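Local coordinates for protein ethylbenzene dehydrogenase alpha-subunit (Aromatoleum aromaticum, PDB 2IVF) that binds a molybdenum atom, two pterin guanine dinucleotides and an iron/sulfur cluster, as a member of the molybdopterin oxidoreductase family, at residues Ser131-Asn136 / His855-Thr860; Asn135-Asp140 / Cys652-Glu657. One frame throughout, in Å; residues are numbered along the deposited sequence.

Contact 1: Ser131-Asn136 / His855-Thr860. With MD1 (phosphoric acid 4-(2-amino-4-oxo-3,4,5,6,-tetrahydro-pteridin-6-yl)-2-hydroxy-3,4-dimercapto-but-3-en-yl ester guanylate ester), chain N.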
# COMPACT_ATOMS: atom_id res chain seq x y z
N SER A 131 3.74 -7.66 -4.81
CA SER A 131 3.31 -8.47 -5.96
C SER A 131 3.61 -7.81 -7.32
O SER A 131 3.35 -8.42 -8.37
CB SER A 131 1.83 -8.78 -5.83
OG SER A 131 1.58 -9.62 -4.71
N ALA A 132 4.13 -6.58 -7.29
CA ALA A 132 4.56 -5.84 -8.50
C ALA A 132 5.99 -5.34 -8.39
O ALA A 132 6.44 -4.51 -9.19
CB ALA A 132 3.65 -4.66 -8.72
N PHE A 133 6.75 -5.88 -7.44
CA PHE A 133 8.10 -5.41 -7.20
C PHE A 133 9.08 -5.61 -8.37
O PHE A 133 10.02 -4.86 -8.53
CB PHE A 133 8.67 -6.02 -5.90
CG PHE A 133 9.86 -5.26 -5.46
CD1 PHE A 133 9.68 -4.03 -4.89
CD2 PHE A 133 11.15 -5.71 -5.73
CE1 PHE A 133 10.78 -3.24 -4.54
CE2 PHE A 133 12.24 -4.92 -5.39
CZ PHE A 133 12.04 -3.68 -4.80
N ASN A 134 8.83 -6.58 -9.25
CA ASN A 134 9.63 -6.69 -10.43
C ASN A 134 9.72 -5.37 -11.20
O ASN A 134 10.71 -5.10 -11.86
CB ASN A 134 9.03 -7.78 -11.34
CG ASN A 134 7.73 -7.32 -12.05
OD1 ASN A 134 6.61 -7.62 -11.60
ND2 ASN A 134 7.89 -6.67 -13.20
N ASN A 135 8.69 -4.53 -11.09
CA ASN A 135 8.68 -3.25 -11.79
C ASN A 135 9.63 -2.27 -11.17
O ASN A 135 10.20 -1.45 -11.88
CB ASN A 135 7.27 -2.70 -11.80
CG ASN A 135 6.34 -3.60 -12.56
OD1 ASN A 135 6.45 -3.69 -13.78
ND2 ASN A 135 5.55 -4.39 -11.84
N ASN A 136 9.83 -2.38 -9.86
CA ASN A 136 10.83 -1.55 -9.20
C ASN A 136 12.24 -1.86 -9.70
O ASN A 136 13.06 -0.96 -9.92
CB ASN A 136 10.81 -1.75 -7.69
CG ASN A 136 9.63 -1.07 -7.03
OD1 ASN A 136 8.51 -1.48 -7.25
ND2 ASN A 136 9.88 -0.06 -6.20
N HIS A 855 6.53 3.05 2.52
CA HIS A 855 7.27 4.31 2.60
C HIS A 855 7.43 4.91 1.20
O HIS A 855 6.44 4.94 0.47
CB HIS A 855 8.57 4.08 3.36
CG HIS A 855 8.30 3.44 4.65
ND1 HIS A 855 7.76 4.13 5.71
CD2 HIS A 855 8.32 2.14 5.02
CE1 HIS A 855 7.54 3.29 6.70
NE2 HIS A 855 7.87 2.08 6.31
N SER A 856 8.64 5.33 0.78
CA SER A 856 8.80 5.91 -0.56
C SER A 856 9.31 4.91 -1.59
O SER A 856 9.60 5.28 -2.73
CB SER A 856 9.75 7.11 -0.53
OG SER A 856 9.37 8.07 0.46
N THR A 857 9.45 3.66 -1.17
CA THR A 857 10.03 2.61 -2.00
C THR A 857 9.38 2.51 -3.36
O THR A 857 10.08 2.30 -4.38
CB THR A 857 9.97 1.27 -1.25
OG1 THR A 857 10.84 1.41 -0.12
CG2 THR A 857 10.43 0.07 -2.10
N HIS A 858 8.06 2.73 -3.39
CA HIS A 858 7.26 2.58 -4.61
C HIS A 858 6.61 3.89 -5.06
O HIS A 858 5.81 3.91 -6.07
CB HIS A 858 6.16 1.55 -4.40
CG HIS A 858 6.62 0.31 -3.70
ND1 HIS A 858 6.68 0.21 -2.34
CD2 HIS A 858 7.07 -0.86 -4.19
CE1 HIS A 858 7.16 -0.98 -2.01
NE2 HIS A 858 7.36 -1.67 -3.12
N LEU A 859 6.93 4.98 -4.37
CA LEU A 859 6.33 6.27 -4.69
C LEU A 859 6.89 6.87 -5.96
O LEU A 859 6.31 7.82 -6.54
CB LEU A 859 6.44 7.24 -3.51
CG LEU A 859 5.52 6.99 -2.33
CD1 LEU A 859 5.71 8.12 -1.24
CD2 LEU A 859 4.03 6.79 -2.79
N THR A 860 8.02 6.35 -6.39
CA THR A 860 8.60 6.76 -7.65
C THR A 860 8.55 5.62 -8.66
O THR A 860 9.30 5.62 -9.65
CB THR A 860 10.05 7.35 -7.45
OG1 THR A 860 10.85 6.45 -6.67
CG2 THR A 860 9.97 8.74 -6.84
PB MD1 N . 12.05 6.58 5.81
O3B MD1 N . 11.36 6.15 4.46
O1B MD1 N . 12.67 5.36 6.40
O2B MD1 N . 12.77 7.87 5.70
O3A MD1 N . 10.78 6.92 6.70
C10 MD1 N . 10.12 5.94 7.53
C11 MD1 N . 8.88 6.66 8.04
O11 MD1 N . 7.96 6.62 6.89
C12 MD1 N . 8.26 5.90 9.17
S12 MD1 N . 8.65 4.26 9.49
C13 MD1 N . 7.29 6.46 9.97
S13 MD1 N . 6.54 5.62 11.22
C14 MD1 N . 6.86 7.87 9.81
N15 MD1 N . 5.49 8.13 9.50
C16 MD1 N . 5.05 9.40 9.22
C15 MD1 N . 3.69 9.58 9.05
O14 MD1 N . 2.88 8.62 9.16
N17 MD1 N . 3.33 10.83 8.69
C17 MD1 N . 4.25 11.87 8.58
N16 MD1 N . 3.77 13.06 8.25
N18 MD1 N . 5.56 11.67 8.80
C20 MD1 N . 5.96 10.46 9.12
N8 MD1 N . 7.28 10.26 9.39
C7 MD1 N . 7.87 8.98 9.68
PA MD1 N . 11.67 6.47 2.91
O1A MD1 N . 11.06 5.33 2.16
O2A MD1 N . 11.15 7.83 2.62
O5' MD1 N . 13.24 6.46 2.75
C5' MD1 N . 13.87 5.19 2.83
C4' MD1 N . 14.78 5.02 1.69
O4' MD1 N . 15.21 3.66 1.80
C1' MD1 N . 15.47 3.26 0.45
N9 MD1 N . 15.53 1.81 0.26
C4 MD1 N . 16.67 1.15 0.08
N3 MD1 N . 17.94 1.61 0.07
C2 MD1 N . 18.96 0.77 -0.11
N2 MD1 N . 20.24 1.22 -0.11
N1 MD1 N . 18.66 -0.56 -0.37
C6 MD1 N . 17.40 -1.09 -0.37
O6 MD1 N . 17.25 -2.30 -0.54
C5 MD1 N . 16.34 -0.20 -0.12
N7 MD1 N . 15.02 -0.31 -0.07
C8 MD1 N . 14.54 0.91 0.17
C2' MD1 N . 14.30 3.83 -0.35
O2' MD1 N . 14.61 4.02 -1.76
C3' MD1 N . 13.97 5.14 0.39
O3' MD1 N . 14.40 6.31 -0.35

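Contact 2: Asn135-Asp140 / Cys652-Glu657. With MD1 (phosphoric acid 4-(2-amino-4-oxo-3,4,5,6,-tetrahydro-pteridin-6-yl)-2-hydroxy-3,4-dimercapto-but-3-en-yl ester guanylate ester), chain N.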
# COMPACT_ATOMS: atom_id res chain seq x y z
N ASN A 135 8.69 -4.53 -11.09
CA ASN A 135 8.68 -3.25 -11.79
C ASN A 135 9.63 -2.27 -11.17
O ASN A 135 10.20 -1.45 -11.88
CB ASN A 135 7.27 -2.70 -11.80
CG ASN A 135 6.34 -3.60 -12.56
OD1 ASN A 135 6.45 -3.69 -13.78
ND2 ASN A 135 5.55 -4.39 -11.84
N ASN A 136 9.83 -2.38 -9.86
CA ASN A 136 10.83 -1.55 -9.20
C ASN A 136 12.24 -1.86 -9.70
O ASN A 136 13.06 -0.96 -9.92
CB ASN A 136 10.81 -1.75 -7.69
CG ASN A 136 9.63 -1.07 -7.03
OD1 ASN A 136 8.51 -1.48 -7.25
ND2 ASN A 136 9.88 -0.06 -6.20
N LEU A 137 12.51 -3.14 -9.87
CA LEU A 137 13.84 -3.57 -10.29
C LEU A 137 14.23 -3.08 -11.69
O LEU A 137 15.39 -3.02 -12.01
CB LEU A 137 13.93 -5.09 -10.21
CG LEU A 137 13.76 -5.71 -8.85
CD1 LEU A 137 13.94 -7.26 -8.98
CD2 LEU A 137 14.70 -5.11 -7.81
N TYR A 138 13.27 -2.76 -12.54
CA TYR A 138 13.60 -2.26 -13.87
C TYR A 138 13.10 -0.85 -14.09
O TYR A 138 13.08 -0.38 -15.20
CB TYR A 138 13.13 -3.27 -14.93
CG TYR A 138 13.67 -4.63 -14.48
CD1 TYR A 138 15.02 -4.95 -14.67
CD2 TYR A 138 12.85 -5.54 -13.76
CE1 TYR A 138 15.53 -6.15 -14.21
CE2 TYR A 138 13.33 -6.73 -13.28
CZ TYR A 138 14.69 -7.04 -13.50
OH TYR A 138 15.23 -8.19 -13.03
N GLY A 139 12.81 -0.14 -12.99
CA GLY A 139 12.24 1.18 -13.11
C GLY A 139 13.25 2.30 -13.18
O GLY A 139 14.39 2.18 -12.70
N ASP A 140 12.81 3.42 -13.76
CA ASP A 140 13.70 4.54 -13.97
C ASP A 140 14.00 5.30 -12.69
O ASP A 140 14.71 6.30 -12.72
CB ASP A 140 13.09 5.50 -14.97
CG ASP A 140 13.15 4.96 -16.39
OD1 ASP A 140 14.07 4.20 -16.69
OD2 ASP A 140 12.28 5.32 -17.18
N CYS A 652 22.82 0.72 -4.73
CA CYS A 652 22.68 -0.51 -3.99
C CYS A 652 21.77 -1.53 -4.64
O CYS A 652 20.88 -1.23 -5.45
CB CYS A 652 22.18 -0.22 -2.57
SG CYS A 652 23.36 0.78 -1.68
N ALA A 653 22.05 -2.77 -4.27
CA ALA A 653 21.28 -3.90 -4.70
C ALA A 653 19.92 -3.81 -4.01
O ALA A 653 19.83 -3.35 -2.87
CB ALA A 653 22.04 -5.18 -4.33
N TRP A 654 18.84 -4.21 -4.68
CA TRP A 654 17.51 -4.10 -4.09
C TRP A 654 16.98 -5.50 -3.73
O TRP A 654 17.71 -6.48 -3.72
CB TRP A 654 16.57 -3.38 -5.08
CG TRP A 654 15.63 -2.41 -4.48
CD1 TRP A 654 15.29 -2.29 -3.16
CD2 TRP A 654 14.89 -1.39 -5.17
NE1 TRP A 654 14.42 -1.27 -2.99
CE2 TRP A 654 14.17 -0.68 -4.20
CE3 TRP A 654 14.79 -1.01 -6.52
CZ2 TRP A 654 13.32 0.38 -4.52
CZ3 TRP A 654 13.94 0.05 -6.85
CH2 TRP A 654 13.23 0.74 -5.85
N TYR A 655 15.68 -5.61 -3.48
CA TYR A 655 15.11 -6.90 -3.05
C TYR A 655 15.20 -7.86 -4.22
O TYR A 655 15.03 -7.47 -5.39
CB TYR A 655 13.66 -6.77 -2.52
CG TYR A 655 13.44 -5.52 -1.71
CD1 TYR A 655 14.46 -4.99 -0.90
CD2 TYR A 655 12.24 -4.84 -1.77
CE1 TYR A 655 14.26 -3.83 -0.19
CE2 TYR A 655 12.04 -3.69 -1.07
CZ TYR A 655 13.04 -3.19 -0.30
OH TYR A 655 12.80 -2.05 0.33
N TYR A 656 15.50 -9.11 -3.88
CA TYR A 656 15.70 -10.21 -4.85
C TYR A 656 17.08 -10.21 -5.46
O TYR A 656 17.43 -11.14 -6.21
CB TYR A 656 14.73 -10.21 -6.03
CG TYR A 656 13.24 -10.09 -5.79
CD1 TYR A 656 12.66 -10.33 -4.54
CD2 TYR A 656 12.41 -9.77 -6.87
CE1 TYR A 656 11.29 -10.20 -4.36
CE2 TYR A 656 11.06 -9.63 -6.71
CZ TYR A 656 10.48 -9.87 -5.45
OH TYR A 656 9.13 -9.75 -5.30
N GLU A 657 17.87 -9.20 -5.16
CA GLU A 657 19.19 -9.00 -5.81
C GLU A 657 20.34 -9.18 -4.84
O GLU A 657 21.52 -8.94 -5.18
CB GLU A 657 19.29 -7.62 -6.41
CG GLU A 657 18.31 -7.34 -7.55
CD GLU A 657 18.43 -5.94 -8.11
OE1 GLU A 657 18.94 -5.07 -7.39
OE2 GLU A 657 18.01 -5.71 -9.27
PB MD1 N . 12.05 6.58 5.81
O3B MD1 N . 11.36 6.15 4.46
O1B MD1 N . 12.67 5.36 6.40
O2B MD1 N . 12.77 7.87 5.70
O3A MD1 N . 10.78 6.92 6.70
C10 MD1 N . 10.12 5.94 7.53
C11 MD1 N . 8.88 6.66 8.04
O11 MD1 N . 7.96 6.62 6.89
C12 MD1 N . 8.26 5.90 9.17
S12 MD1 N . 8.65 4.26 9.49
C13 MD1 N . 7.29 6.46 9.97
S13 MD1 N . 6.54 5.62 11.22
C14 MD1 N . 6.86 7.87 9.81
N15 MD1 N . 5.49 8.13 9.50
C16 MD1 N . 5.05 9.40 9.22
C15 MD1 N . 3.69 9.58 9.05
O14 MD1 N . 2.88 8.62 9.16
N17 MD1 N . 3.33 10.83 8.69
C17 MD1 N . 4.25 11.87 8.58
N16 MD1 N . 3.77 13.06 8.25
N18 MD1 N . 5.56 11.67 8.80
C20 MD1 N . 5.96 10.46 9.12
N8 MD1 N . 7.28 10.26 9.39
C7 MD1 N . 7.87 8.98 9.68
PA MD1 N . 11.67 6.47 2.91
O1A MD1 N . 11.06 5.33 2.16
O2A MD1 N . 11.15 7.83 2.62
O5' MD1 N . 13.24 6.46 2.75
C5' MD1 N . 13.87 5.19 2.83
C4' MD1 N . 14.78 5.02 1.69
O4' MD1 N . 15.21 3.66 1.80
C1' MD1 N . 15.47 3.26 0.45
N9 MD1 N . 15.53 1.81 0.26
C4 MD1 N . 16.67 1.15 0.08
N3 MD1 N . 17.94 1.61 0.07
C2 MD1 N . 18.96 0.77 -0.11
N2 MD1 N . 20.24 1.22 -0.11
N1 MD1 N . 18.66 -0.56 -0.37
C6 MD1 N . 17.40 -1.09 -0.37
O6 MD1 N . 17.25 -2.30 -0.54
C5 MD1 N . 16.34 -0.20 -0.12
N7 MD1 N . 15.02 -0.31 -0.07
C8 MD1 N . 14.54 0.91 0.17
C2' MD1 N . 14.30 3.83 -0.35
O2' MD1 N . 14.61 4.02 -1.76
C3' MD1 N . 13.97 5.14 0.39
O3' MD1 N . 14.40 6.31 -0.35

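Contact 1: Ser131-Asn136 / His855-Thr860
F133 and N136 meet T857 and H858 in a small, fully buried packing contact between the start of helix 134-137 and the loop that precedes helix 862-865. The F133 side chain leaves with CG anti to the backbone N (chi1 -165°), which carries the ring across to the loop. There its CD1 lies 3.8 Å from H858 NE2, and that nitrogen sits in the plane of the F133 ring. The two rings meet rim to rim, with planes 82° apart and neither over the face of the other. F133 CE1 also touches T857 CG2. Segment 855-860 belongs to the molybdopterin dinucleotide binding domain, a family of the double-psi beta-barrel clan, and its loop grips MD1. S856 N gives a nearly straight bond of 2.8 Å to MD1 O1A, and S856 OG gives one to O2A. H855 ND1 pairs with MD1 O11 at 2.8 Å. On the helix side, the N136 amide stands nearly upright to the H858 ring. Its OD1 lies 3.4 Å from H858 CD2, at the edge of that ring. H858 ND1 is bonded to I854 N, which probably sets the imidazole rotation; between nearest atoms, the H858 side chain is about 5 Å from the iron/sulfur cluster.

Contact 2: Asn135-Asp140 / Cys652-Glu657
W654 and L137 touch at the root of the indole, where W654 CB lies 3.7 Å from L137 CD2. The W654 chi1 of -140° lies off the staggered values and lays CD1 over the rim of one face of the Y655 ring, while the six-membered ring reaches N136. Beyond CB, the indole has different neighbours along its two sides. On the five-membered side, CD1 comes within 3.3 Å of MD1 O6, and NE1 lies 3.1 Å from MD1 N7. On the six-membered side, CE3 faces the backbone N136 O, and CZ3 lies 3.3 Å from N136 O. CZ2 faces N136 ND2. At the far corner, CH2 is 3.5 Å from N136 ND2. N136 CB makes an off-centre CH-pi contact with the six-membered ring, while the N136 amide plane is turned 75° from the indole. The indole is thus wedged between helix 134-137 and the guanine end of MD1.

W654 to E657 form a type II beta turn in the loop between strands 648-651 and 659-661. Y656 holds the third place with a positive phi. The turn is closed twice. E657 N bonds back to W654 O, and W654 N gives a straight bond of 2.8 Å (170°) to E657 OE1, on the anti side of the carboxylate. E657 OE2 forms a salt bridge with R142, which also bonds L137 O and so ties the turn to the end of the helix.

L137 packs into this turn with both methyls. CD2 reaches Y655 O and the E657 carboxylate, which comes from the opposite direction. CD1 lies 3.6 Å from Y656 CD2. The Y656 hydroxyl is held further off by E106 and H82. Y655 places its OH near MD1 N7 too, and H194 O is bonded to that hydroxyl.

How the contacts relate
The two contacts lie about 9 Å apart, centre to centre, and share N135, N136 and helix 134-137. Along the chain the helix comes first, then the loop 652-657 after strand 648-651 of the mixed sheet that also holds strands 631-636 and 602-606, then the loop 855-860 after strand 843-846. Contact 1 and contact 2 therefore bring two sequence-distant loops to one short helix, and both loops touch MD1. F133 joins them: its ring stacks on Y655 and meets W654 edge-to-face. The helix also faces another subunit, since N135 bonds N40 and K44 of the beta-subunit. The region thus connects the MD1 pocket with the beta-subunit interface.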